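Local coordinates for initiator protein NS1 (Murine minute virus, PDB 4R94), which nicks viral DNA and unwinds it as an endonuclease and helicase to start and direct replication, and also serves in packaging and promoter transactivation, at residues F115-W120 and F228-S233; S27-N32 and G125-V130; S58-A63 and V87-S92. All blocks are in the same frame, centred on the assembly; numbering follows the deposited sequence.

Contact 1. Residues F115-W120 and F228-S233; sequences FVQHEW and FLSSDS. With MG (magnesium ion), chain B.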
loop_
_atom_site.group_PDB
_atom_site.type_symbol
_atom_site.label_atom_id
_atom_site.label_comp_id
_atom_site.label_asym_id
_atom_site.label_seq_id
_atom_site.Cartn_x
_atom_site.Cartn_y
_atom_site.Cartn_z
ATOM N N PHE A 115 -3.715 -3.918 6.382
ATOM C CA PHE A 115 -3.223 -2.588 6.678
ATOM C C PHE A 115 -2.422 -2.129 5.482
ATOM O O PHE A 115 -1.618 -2.894 4.951
ATOM C CB PHE A 115 -2.333 -2.603 7.941
ATOM C CG PHE A 115 -1.636 -1.296 8.224
ATOM C CD1 PHE A 115 -2.286 -0.275 8.910
ATOM C CD2 PHE A 115 -0.326 -1.098 7.819
ATOM C CE1 PHE A 115 -1.650 0.928 9.173
ATOM C CE2 PHE A 115 0.327 0.109 8.080
ATOM C CZ PHE A 115 -0.341 1.125 8.753
ATOM N N VAL A 116 -2.633 -0.886 5.074
ATOM C CA VAL A 116 -1.972 -0.321 3.914
ATOM C C VAL A 116 -1.273 0.974 4.316
ATOM O O VAL A 116 -1.870 1.792 5.020
ATOM C CB VAL A 116 -3.033 -0.074 2.807
ATOM C CG1 VAL A 116 -2.522 0.860 1.722
ATOM C CG2 VAL A 116 -3.511 -1.418 2.240
ATOM N N GLN A 117 -0.009 1.168 3.929
ATOM C CA GLN A 117 0.662 2.445 4.200
ATOM C C GLN A 117 1.555 2.889 3.048
ATOM O O GLN A 117 2.519 2.197 2.661
ATOM C CB GLN A 117 1.497 2.381 5.484
ATOM C CG GLN A 117 2.237 3.690 5.757
ATOM C CD GLN A 117 2.492 3.888 7.245
ATOM O OE1 GLN A 117 1.549 3.947 8.035
ATOM N NE2 GLN A 117 3.759 4.017 7.626
ATOM N N HIS A 118 1.226 4.053 2.504
ATOM C CA HIS A 118 2.012 4.657 1.433
ATOM C C HIS A 118 3.155 5.454 2.012
ATOM O O HIS A 118 2.944 6.264 2.916
ATOM C CB HIS A 118 1.167 5.590 0.578
ATOM C CG HIS A 118 0.035 4.902 -0.116
ATOM N ND1 HIS A 118 0.113 4.493 -1.423
ATOM C CD2 HIS A 118 -1.188 4.539 0.338
ATOM C CE1 HIS A 118 -1.038 3.926 -1.765
ATOM N NE2 HIS A 118 -1.833 3.931 -0.709
ATOM N N GLU A 119 4.340 5.246 1.454
ATOM C CA GLU A 119 5.565 5.877 1.931
ATOM C C GLU A 119 6.444 6.398 0.792
ATOM O O GLU A 119 6.207 6.129 -0.393
ATOM C CB GLU A 119 6.382 4.896 2.784
ATOM C CG GLU A 119 5.642 4.379 4.011
ATOM C CD GLU A 119 6.499 3.496 4.905
ATOM O OE1 GLU A 119 7.538 2.964 4.443
ATOM O OE2 GLU A 119 6.099 3.321 6.067
ATOM N N TRP A 120 7.479 7.147 1.173
ATOM C CA TRP A 120 8.432 7.668 0.210
ATOM C C TRP A 120 9.815 7.308 0.690
ATOM O O TRP A 120 10.276 7.825 1.701
ATOM C CB TRP A 120 8.305 9.181 0.053
ATOM C CG TRP A 120 9.151 9.716 -1.054
ATOM C CD1 TRP A 120 10.469 10.087 -0.988
ATOM C CD2 TRP A 120 8.736 9.938 -2.399
ATOM N NE1 TRP A 120 10.896 10.523 -2.221
ATOM C CE2 TRP A 120 9.848 10.447 -3.104
ATOM C CE3 TRP A 120 7.532 9.757 -3.077
ATOM C CZ2 TRP A 120 9.787 10.769 -4.460
ATOM C CZ3 TRP A 120 7.467 10.086 -4.425
ATOM C CH2 TRP A 120 8.589 10.587 -5.101
ATOM N N PHE A 228 2.635 8.924 3.560
ATOM C CA PHE A 228 1.576 9.763 3.005
ATOM C C PHE A 228 0.229 9.537 3.679
ATOM O O PHE A 228 -0.468 10.475 4.043
ATOM C CB PHE A 228 1.379 9.491 1.515
ATOM C CG PHE A 228 2.494 9.973 0.625
ATOM C CD1 PHE A 228 2.590 11.312 0.263
ATOM C CD2 PHE A 228 3.392 9.068 0.079
ATOM C CE1 PHE A 228 3.597 11.740 -0.599
ATOM C CE2 PHE A 228 4.400 9.480 -0.769
ATOM C CZ PHE A 228 4.506 10.826 -1.113
ATOM N N LEU A 229 -0.133 8.270 3.811
ATOM C CA LEU A 229 -1.519 7.866 3.958
ATOM C C LEU A 229 -1.520 6.425 4.437
ATOM O O LEU A 229 -0.723 5.618 3.943
ATOM C CB LEU A 229 -2.250 7.983 2.596
ATOM C CG LEU A 229 -3.737 7.668 2.476
ATOM C CD1 LEU A 229 -4.534 8.862 2.970
ATOM C CD2 LEU A 229 -4.118 7.352 1.030
ATOM N N SER A 230 -2.391 6.094 5.388
ATOM C CA SER A 230 -2.542 4.715 5.837
ATOM C C SER A 230 -4.004 4.346 5.935
ATOM O O SER A 230 -4.868 5.225 6.026
ATOM C CB SER A 230 -1.871 4.489 7.196
ATOM O OG SER A 230 -0.552 4.982 7.177
ATOM N N SER A 231 -4.285 3.051 5.931
ATOM C CA SER A 231 -5.653 2.577 6.138
ATOM C C SER A 231 -5.659 1.130 6.574
ATOM O O SER A 231 -4.688 0.405 6.377
ATOM C CB SER A 231 -6.486 2.720 4.869
ATOM O OG SER A 231 -5.871 2.060 3.770
ATOM N N ASP A 232 -6.766 0.679 7.146
ATOM C CA ASP A 232 -6.822 -0.713 7.534
ATOM C C ASP A 232 -8.236 -1.251 7.400
ATOM O O ASP A 232 -9.183 -0.494 7.159
ATOM C CB ASP A 232 -6.299 -0.889 8.968
ATOM C CG ASP A 232 -7.086 -0.079 9.975
ATOM O OD1 ASP A 232 -8.282 -0.384 10.163
ATOM O OD2 ASP A 232 -6.507 0.846 10.577
ATOM N N SER A 233 -8.358 -2.561 7.559
ATOM C CA SER A 233 -9.610 -3.267 7.275
ATOM C C SER A 233 -10.709 -2.924 8.287
ATOM O O SER A 233 -11.888 -3.225 8.054
ATOM C CB SER A 233 -9.355 -4.779 7.249
ATOM O OG SER A 233 -8.651 -5.198 8.410
HETATM MG MG MG B . 8.832 1.690 3.444
HETATM O O HOH W 1 10.289 0.395 2.628
HETATM O O HOH W 2 10.116 3.407 3.519
HETATM O O HOH W 3 9.531 1.005 5.248
#

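Contact 2. Residues S27-N32 and G125-V130; sequences SFVFKN and GWHCHV. With MG (magnesium ion), chain B.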
loop_
_atom_site.group_PDB
_atom_site.type_symbol
_atom_site.label_atom_id
_atom_site.label_comp_id
_atom_site.label_asym_id
_atom_site.label_seq_id
_atom_site.Cartn_x
_atom_site.Cartn_y
_atom_site.Cartn_z
ATOM N N SER A 27 3.603 -9.810 4.381
ATOM C CA SER A 27 4.058 -8.448 4.171
ATOM C C SER A 27 4.426 -8.277 2.710
ATOM O O SER A 27 5.294 -8.988 2.191
ATOM C CB SER A 27 5.260 -8.143 5.074
ATOM O OG SER A 27 5.890 -6.922 4.693
ATOM N N PHE A 28 3.718 -7.378 2.028
ATOM C CA PHE A 28 4.002 -7.047 0.630
ATOM C C PHE A 28 4.408 -5.587 0.469
ATOM O O PHE A 28 4.046 -4.737 1.279
ATOM C CB PHE A 28 2.772 -7.272 -0.269
ATOM C CG PHE A 28 2.265 -8.680 -0.287
ATOM C CD1 PHE A 28 2.887 -9.645 -1.065
ATOM C CD2 PHE A 28 1.142 -9.033 0.451
ATOM C CE1 PHE A 28 2.412 -10.931 -1.105
ATOM C CE2 PHE A 28 0.656 -10.338 0.418
ATOM C CZ PHE A 28 1.313 -11.289 -0.345
ATOM N N VAL A 29 5.152 -5.290 -0.588
ATOM C CA VAL A 29 5.332 -3.910 -1.020
ATOM C C VAL A 29 4.924 -3.795 -2.483
ATOM O O VAL A 29 5.359 -4.582 -3.333
ATOM C CB VAL A 29 6.785 -3.420 -0.839
ATOM C CG1 VAL A 29 6.940 -2.020 -1.372
ATOM C CG2 VAL A 29 7.157 -3.449 0.635
ATOM N N PHE A 30 4.040 -2.839 -2.752
ATOM C CA PHE A 30 3.635 -2.489 -4.109
ATOM C C PHE A 30 4.483 -1.308 -4.520
ATOM O O PHE A 30 4.601 -0.325 -3.775
ATOM C CB PHE A 30 2.147 -2.133 -4.172
ATOM C CG PHE A 30 1.210 -3.324 -4.067
ATOM C CD1 PHE A 30 1.047 -4.006 -2.865
ATOM C CD2 PHE A 30 0.454 -3.713 -5.167
ATOM C CE1 PHE A 30 0.165 -5.081 -2.771
ATOM C CE2 PHE A 30 -0.432 -4.778 -5.084
ATOM C CZ PHE A 30 -0.581 -5.465 -3.894
ATOM N N LYS A 31 5.091 -1.391 -5.695
ATOM C CA LYS A 31 5.917 -0.265 -6.133
ATOM C C LYS A 31 5.873 -0.097 -7.630
ATOM O O LYS A 31 5.169 -0.818 -8.329
ATOM C CB LYS A 31 7.363 -0.458 -5.672
ATOM C CG LYS A 31 8.034 -1.643 -6.305
ATOM C CD LYS A 31 9.374 -1.911 -5.621
ATOM C CE LYS A 31 9.965 -3.227 -6.065
ATOM N NZ LYS A 31 11.171 -3.565 -5.235
ATOM N N ASN A 32 6.614 0.880 -8.121
ATOM C CA ASN A 32 6.903 0.926 -9.550
ATOM C C ASN A 32 8.325 1.425 -9.706
ATOM O O ASN A 32 8.963 1.833 -8.732
ATOM C CB ASN A 32 5.896 1.773 -10.342
ATOM C CG ASN A 32 5.782 3.213 -9.862
ATOM O OD1 ASN A 32 6.722 3.794 -9.337
ATOM N ND2 ASN A 32 4.615 3.805 -10.087
ATOM N N GLY A 125 11.614 6.064 -3.649
ATOM C CA GLY A 125 10.486 6.969 -3.770
ATOM C C GLY A 125 9.200 6.286 -3.350
ATOM O O GLY A 125 9.207 5.532 -2.383
ATOM N N TRP A 126 8.112 6.535 -4.076
ATOM C CA TRP A 126 6.796 6.047 -3.648
ATOM C C TRP A 126 6.748 4.534 -3.616
ATOM O O TRP A 126 7.203 3.864 -4.541
ATOM C CB TRP A 126 5.659 6.554 -4.552
ATOM C CG TRP A 126 4.396 5.819 -4.203
ATOM C CD1 TRP A 126 3.511 6.138 -3.207
ATOM C CD2 TRP A 126 3.915 4.610 -4.802
ATOM N NE1 TRP A 126 2.495 5.206 -3.168
ATOM C CE2 TRP A 126 2.727 4.254 -4.128
ATOM C CE3 TRP A 126 4.361 3.805 -5.856
ATOM C CZ2 TRP A 126 1.986 3.104 -4.462
ATOM C CZ3 TRP A 126 3.625 2.669 -6.192
ATOM C CH2 TRP A 126 2.453 2.332 -5.491
ATOM N N HIS A 127 6.172 4.000 -2.544
ATOM C CA HIS A 127 5.851 2.579 -2.475
ATOM C C HIS A 127 4.741 2.395 -1.465
ATOM O O HIS A 127 4.441 3.306 -0.698
ATOM C CB HIS A 127 7.071 1.739 -2.104
ATOM C CG HIS A 127 7.683 2.097 -0.791
ATOM N ND1 HIS A 127 8.398 3.263 -0.589
ATOM C CD2 HIS A 127 7.696 1.437 0.390
ATOM C CE1 HIS A 127 8.838 3.290 0.656
ATOM N NE2 HIS A 127 8.417 2.202 1.276
ATOM N N CYS A 128 4.131 1.217 -1.461
ATOM C CA CYS A 128 2.993 0.987 -0.587
ATOM C C CYS A 128 3.130 -0.351 0.124
ATOM O O CYS A 128 3.153 -1.409 -0.508
ATOM C CB CYS A 128 1.693 1.075 -1.409
ATOM S SG CYS A 128 0.228 0.926 -0.393
ATOM N N HIS A 129 3.268 -0.292 1.443
ATOM C CA HIS A 129 3.275 -1.485 2.266
ATOM C C HIS A 129 1.872 -2.036 2.449
ATOM O O HIS A 129 0.929 -1.292 2.711
ATOM C CB HIS A 129 3.865 -1.177 3.632
ATOM C CG HIS A 129 5.309 -0.827 3.585
ATOM N ND1 HIS A 129 6.297 -1.773 3.733
ATOM C CD2 HIS A 129 5.933 0.361 3.414
ATOM C CE1 HIS A 129 7.477 -1.180 3.669
ATOM N NE2 HIS A 129 7.285 0.113 3.467
ATOM N N VAL A 130 1.754 -3.345 2.313
ATOM C CA VAL A 130 0.520 -4.043 2.643
ATOM C C VAL A 130 0.784 -5.205 3.585
ATOM O O VAL A 130 1.583 -6.094 3.282
ATOM C CB VAL A 130 -0.185 -4.581 1.388
ATOM C CG1 VAL A 130 -1.481 -5.320 1.787
ATOM C CG2 VAL A 130 -0.445 -3.456 0.416
HETATM MG MG MG B . 8.832 1.690 3.444
HETATM O O HOH W 4 5.022 -4.387 3.883
HETATM O O HOH W 5 8.141 4.590 -7.108
HETATM O O HOH W 1 10.289 0.395 2.628
HETATM O O HOH W 2 10.116 3.407 3.519
HETATM O O HOH W 3 9.531 1.005 5.248
#

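Contact 3. Residues S58-A63 and V87-S92; sequences SLQRGA and VFIFDS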
loop_
_atom_site.group_PDB
_atom_site.type_symbol
_atom_site.label_atom_id
_atom_site.label_comp_id
_atom_site.label_asym_id
_atom_site.label_seq_id
_atom_site.Cartn_x
_atom_site.Cartn_y
_atom_site.Cartn_z
ATOM N N SER A 58 -15.013 4.329 -6.005
ATOM C CA SER A 58 -15.378 4.314 -4.593
ATOM C C SER A 58 -14.129 4.235 -3.720
ATOM O O SER A 58 -14.028 4.900 -2.679
ATOM C CB SER A 58 -16.304 3.135 -4.299
ATOM O OG SER A 58 -16.706 3.120 -2.944
ATOM N N LEU A 59 -13.180 3.411 -4.150
ATOM C CA LEU A 59 -11.934 3.265 -3.394
ATOM C C LEU A 59 -11.129 4.557 -3.420
ATOM O O LEU A 59 -10.549 4.956 -2.393
ATOM C CB LEU A 59 -11.101 2.099 -3.937
ATOM C CG LEU A 59 -11.663 0.721 -3.583
ATOM C CD1 LEU A 59 -11.004 -0.374 -4.400
ATOM C CD2 LEU A 59 -11.496 0.453 -2.088
ATOM N N GLN A 60 -11.084 5.218 -4.574
ATOM C CA GLN A 60 -10.348 6.472 -4.654
ATOM C C GLN A 60 -11.010 7.534 -3.772
ATOM O O GLN A 60 -10.325 8.293 -3.093
ATOM C CB GLN A 60 -10.230 6.959 -6.093
ATOM C CG GLN A 60 -9.263 8.134 -6.253
ATOM C CD GLN A 60 -9.266 8.703 -7.654
ATOM O OE1 GLN A 60 -9.091 7.973 -8.629
ATOM N NE2 GLN A 60 -9.462 10.016 -7.763
ATOM N N ARG A 61 -12.341 7.572 -3.750
ATOM C CA ARG A 61 -13.014 8.492 -2.832
ATOM C C ARG A 61 -12.645 8.203 -1.372
ATOM O O ARG A 61 -12.430 9.130 -0.597
ATOM C CB ARG A 61 -14.534 8.452 -3.021
ATOM C CG ARG A 61 -14.982 9.236 -4.251
ATOM C CD ARG A 61 -16.493 9.438 -4.281
ATOM N NE ARG A 61 -17.185 8.176 -4.471
ATOM C CZ ARG A 61 -17.569 7.717 -5.656
ATOM N NH1 ARG A 61 -17.340 8.437 -6.748
ATOM N NH2 ARG A 61 -18.184 6.545 -5.749
ATOM N N GLY A 62 -12.553 6.929 -1.006
ATOM C CA GLY A 62 -12.103 6.556 0.321
ATOM C C GLY A 62 -10.716 7.090 0.648
ATOM O O GLY A 62 -10.475 7.567 1.750
ATOM N N ALA A 63 -9.805 7.034 -0.314
ATOM C CA ALA A 63 -8.443 7.533 -0.080
ATOM C C ALA A 63 -8.432 9.047 0.138
ATOM O O ALA A 63 -7.732 9.556 1.017
ATOM C CB ALA A 63 -7.528 7.164 -1.258
ATOM N N VAL A 87 -1.138 9.261 -5.434
ATOM C CA VAL A 87 -1.194 8.367 -4.263
ATOM C C VAL A 87 -2.632 7.865 -4.049
ATOM O O VAL A 87 -2.844 6.687 -3.732
ATOM C CB VAL A 87 -0.680 9.059 -2.999
ATOM C CG1 VAL A 87 -1.016 8.240 -1.761
ATOM C CG2 VAL A 87 0.833 9.266 -3.100
ATOM N N PHE A 88 -3.619 8.738 -4.252
ATOM C CA PHE A 88 -5.021 8.327 -4.113
ATOM C C PHE A 88 -5.386 7.262 -5.147
ATOM O O PHE A 88 -6.039 6.261 -4.832
ATOM C CB PHE A 88 -5.976 9.516 -4.268
ATOM C CG PHE A 88 -5.764 10.595 -3.254
ATOM C CD1 PHE A 88 -5.134 10.316 -2.044
ATOM C CD2 PHE A 88 -6.187 11.889 -3.512
ATOM C CE1 PHE A 88 -4.934 11.316 -1.111
ATOM C CE2 PHE A 88 -5.991 12.893 -2.577
ATOM C CZ PHE A 88 -5.367 12.606 -1.384
ATOM N N ILE A 89 -4.967 7.491 -6.388
ATOM C CA ILE A 89 -5.152 6.501 -7.431
ATOM C C ILE A 89 -4.458 5.189 -7.054
ATOM O O ILE A 89 -5.061 4.142 -7.155
ATOM C CB ILE A 89 -4.637 7.014 -8.781
ATOM C CG1 ILE A 89 -5.574 8.133 -9.273
ATOM C CG2 ILE A 89 -4.560 5.870 -9.797
ATOM C CD1 ILE A 89 -5.070 8.879 -10.491
ATOM N N PHE A 90 -3.205 5.238 -6.614
ATOM C CA PHE A 90 -2.524 3.984 -6.282
ATOM C C PHE A 90 -3.215 3.262 -5.124
ATOM O O PHE A 90 -3.273 2.033 -5.108
ATOM C CB PHE A 90 -1.056 4.230 -5.944
ATOM C CG PHE A 90 -0.174 4.448 -7.136
ATOM C CD1 PHE A 90 -0.455 3.852 -8.368
ATOM C CD2 PHE A 90 0.961 5.242 -7.023
ATOM C CE1 PHE A 90 0.385 4.056 -9.472
ATOM C CE2 PHE A 90 1.803 5.426 -8.112
ATOM C CZ PHE A 90 1.514 4.842 -9.334
ATOM N N ASP A 91 -3.759 4.013 -4.166
ATOM C CA ASP A 91 -4.468 3.370 -3.049
ATOM C C ASP A 91 -5.628 2.554 -3.592
ATOM O O ASP A 91 -5.812 1.396 -3.212
ATOM C CB ASP A 91 -4.963 4.405 -2.036
ATOM C CG ASP A 91 -5.328 3.783 -0.700
ATOM O OD1 ASP A 91 -4.435 3.179 -0.065
ATOM O OD2 ASP A 91 -6.512 3.894 -0.298
ATOM N N SER A 92 -6.372 3.134 -4.533
ATOM C CA SER A 92 -7.485 2.396 -5.126
ATOM C C SER A 92 -7.004 1.171 -5.908
ATOM O O SER A 92 -7.632 0.122 -5.826
ATOM C CB SER A 92 -8.363 3.311 -6.027
ATOM O OG SER A 92 -7.739 3.667 -7.256
HETATM O O HOH W 6 -9.057 3.429 -0.873
HETATM O O HOH W 7 -8.775 5.462 -9.284
#

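Contact 1. Residues F115-W120 and F228-S233
F115 faces D232 across two antiparallel strands, 112-121 and 227-232, and the ring edge of F115 meets CB of D232, CD1 to CB 4.1 Å. The D232 carboxylate lies nearly coplanar with that ring but is held by T237, G234 and K236. At V116 the backbones pair in both directions: V116 N donates to S231 O at 2.8 Å and S231 N returns a bond to V116 O at 2.9 Å. The V116 side chain turns to the other face, where CB comes 3.7 Å from S231 OG, a hydroxyl bonded to K95. Q117 returns to the F115 face. With CG anti to the backbone N (chi1 178°), its extended chain carries OE1 to S230 OG, which donates to it; the modelled distance of 2.5 Å is very short and its exact value is best taken with caution. Both oxygens are also bonded by R245. The other end of the amide, NE2, donates almost within its own plane to the anti lone pair of E119 OE2. H118 donates through N to L229 O and accepts from F228 N at its O. Its ring lies beside L229, with L229 O at the ring edge, and its two nitrogens pair with D91 and W126. E119 turns away from strand 227-232 and gives OE1 to the magnesium ion at 2.1 Å, while OE2 also forms a salt bridge with K214. W120 CE3 ends the contact 3.8 Å from F228 CZ, at the edge of the F228 ring. Through NE2, Q117 is a second-shell residue of the metal site: E119 OE2 is occupied by Q117 and K214, which would fix the carboxylate's rotation and leave OE1 directed at the metal.

Contact 2. Residues S27-N32 and G125-V130
The indole of W126 reaches across to K31 and N32, its CZ3 lying 3.7 Å from K31 CA and the backbone N of N32 sitting near the ring edge. On one face of the indole, offset toward the rim, is C128 N; F90 is stacked on the ring, and NE1 is bonded to H118. The H127 imidazole has G125 O at its edge, in plane, accepting a 3.0 Å bond from H127 ND1. That bond would fix the ring's rotation, with NE2 on the magnesium ion at 2.3 Å. CG between backbone N and carbonyl carbon (chi1 59°) puts the ring where it meets both partners, while the strand pairing sets H127 CB 3.8 Å from V29 CG1. H129 adds NE2 to the metal at 2.2 Å, and its other nitrogen, ND1, gives a bond to water 4 in the ring plane. This water also donates to F28 O and bonds S27 OG, joining the metal ligand to the neighbouring strand. V29 CG2 lies alongside the H129 ring, 3.6 Å from ND1. Between the two faces the strands pair at F28 with V130 and at F30 with C128, each by two hydrogen bonds, as with F30 N to C128 O at 2.8 Å. The H-C-H order of 127-129 matches the RCR-2 motif: both histidines face the metal while C128 points to the opposite face. There F28, F30 and V130 join it, F30 CE1 touching V130 CG2 at 3.6 Å, and F30 and V130 pack on helix 81-104. Strand 24-31 continues the sheet to strand 183-185, and strand 125-134 continues it to strand 112-121.

Contact 3. Residues S58-A63 and V87-S92
Helices 54-70 and 81-104 pack closely here, in the helical layer on the side of the main sheet that faces away from the metal. The short segments 58-63 and 87-92 cross at 129° with axes 7.9 Å apart, a short spacing consistent with the small A63 and S92 at the interface. A63 CB fits between F88 and D91, 4.0 Å from F88 CD1 and 3.6 Å from D91 OD2. One turn earlier, L59 CB meets S92 CB at 3.7 Å, and the S92 methylene also lies against the backbone N of Q60. S92 OG, set between backbone N and carbonyl carbon (chi1 72°), turns to donate to I89 O of its own helix, leaving the methylene as the part that meets L59 and Q60. Q60 runs extended across F88, its CG near F88 CB and F88 O, and then alongside I89, where OE1 comes 3.6 Å from CG1; its NE2 is bonded to E50 and E64. No direct hydrogen bond joins the two segments, and water supplies the polar links. Water 6 donates to L59 O at 2.6 Å and to D91 OD2, and water 7 donates to Q60 OE1 and S92 OG. D91 OD2 also forms a salt bridge with K95, while OD1 is hydrogen-bonded to H118 NE2 of strand 112-121. Beneath the interface A63 and D91 touch L229 of strand 227-232, and F88 meets W67. Helices laid across the back of an antiparallel sheet, with the metal histidines on its other side, are characteristic of the nuclease fold of HUH replication initiators, to which this nickase domain belongs.

Contacts 1 and 2 are neighbours in one sheet, joined where strands 112-121 and 125-134 pair: Q117 O and H129 N are 2.9 Å apart, as are E119 N and H127 O. Together they complete the protein side of the magnesium site, with E119 from contact 1, the two histidines from contact 2, and three waters common to both. The side chain of H129 is about 5 Å from that of Y210, the nuclease active-site tyrosine. Contact 3 lies behind this sheet, its D91 side chain about 14 Å from the ion. It reaches contact 1 through D91 OD1 and H118 NE2, 2.8 Å apart, and contact 2 through F90, whose CD2 is 3.5 Å from W126 CZ2.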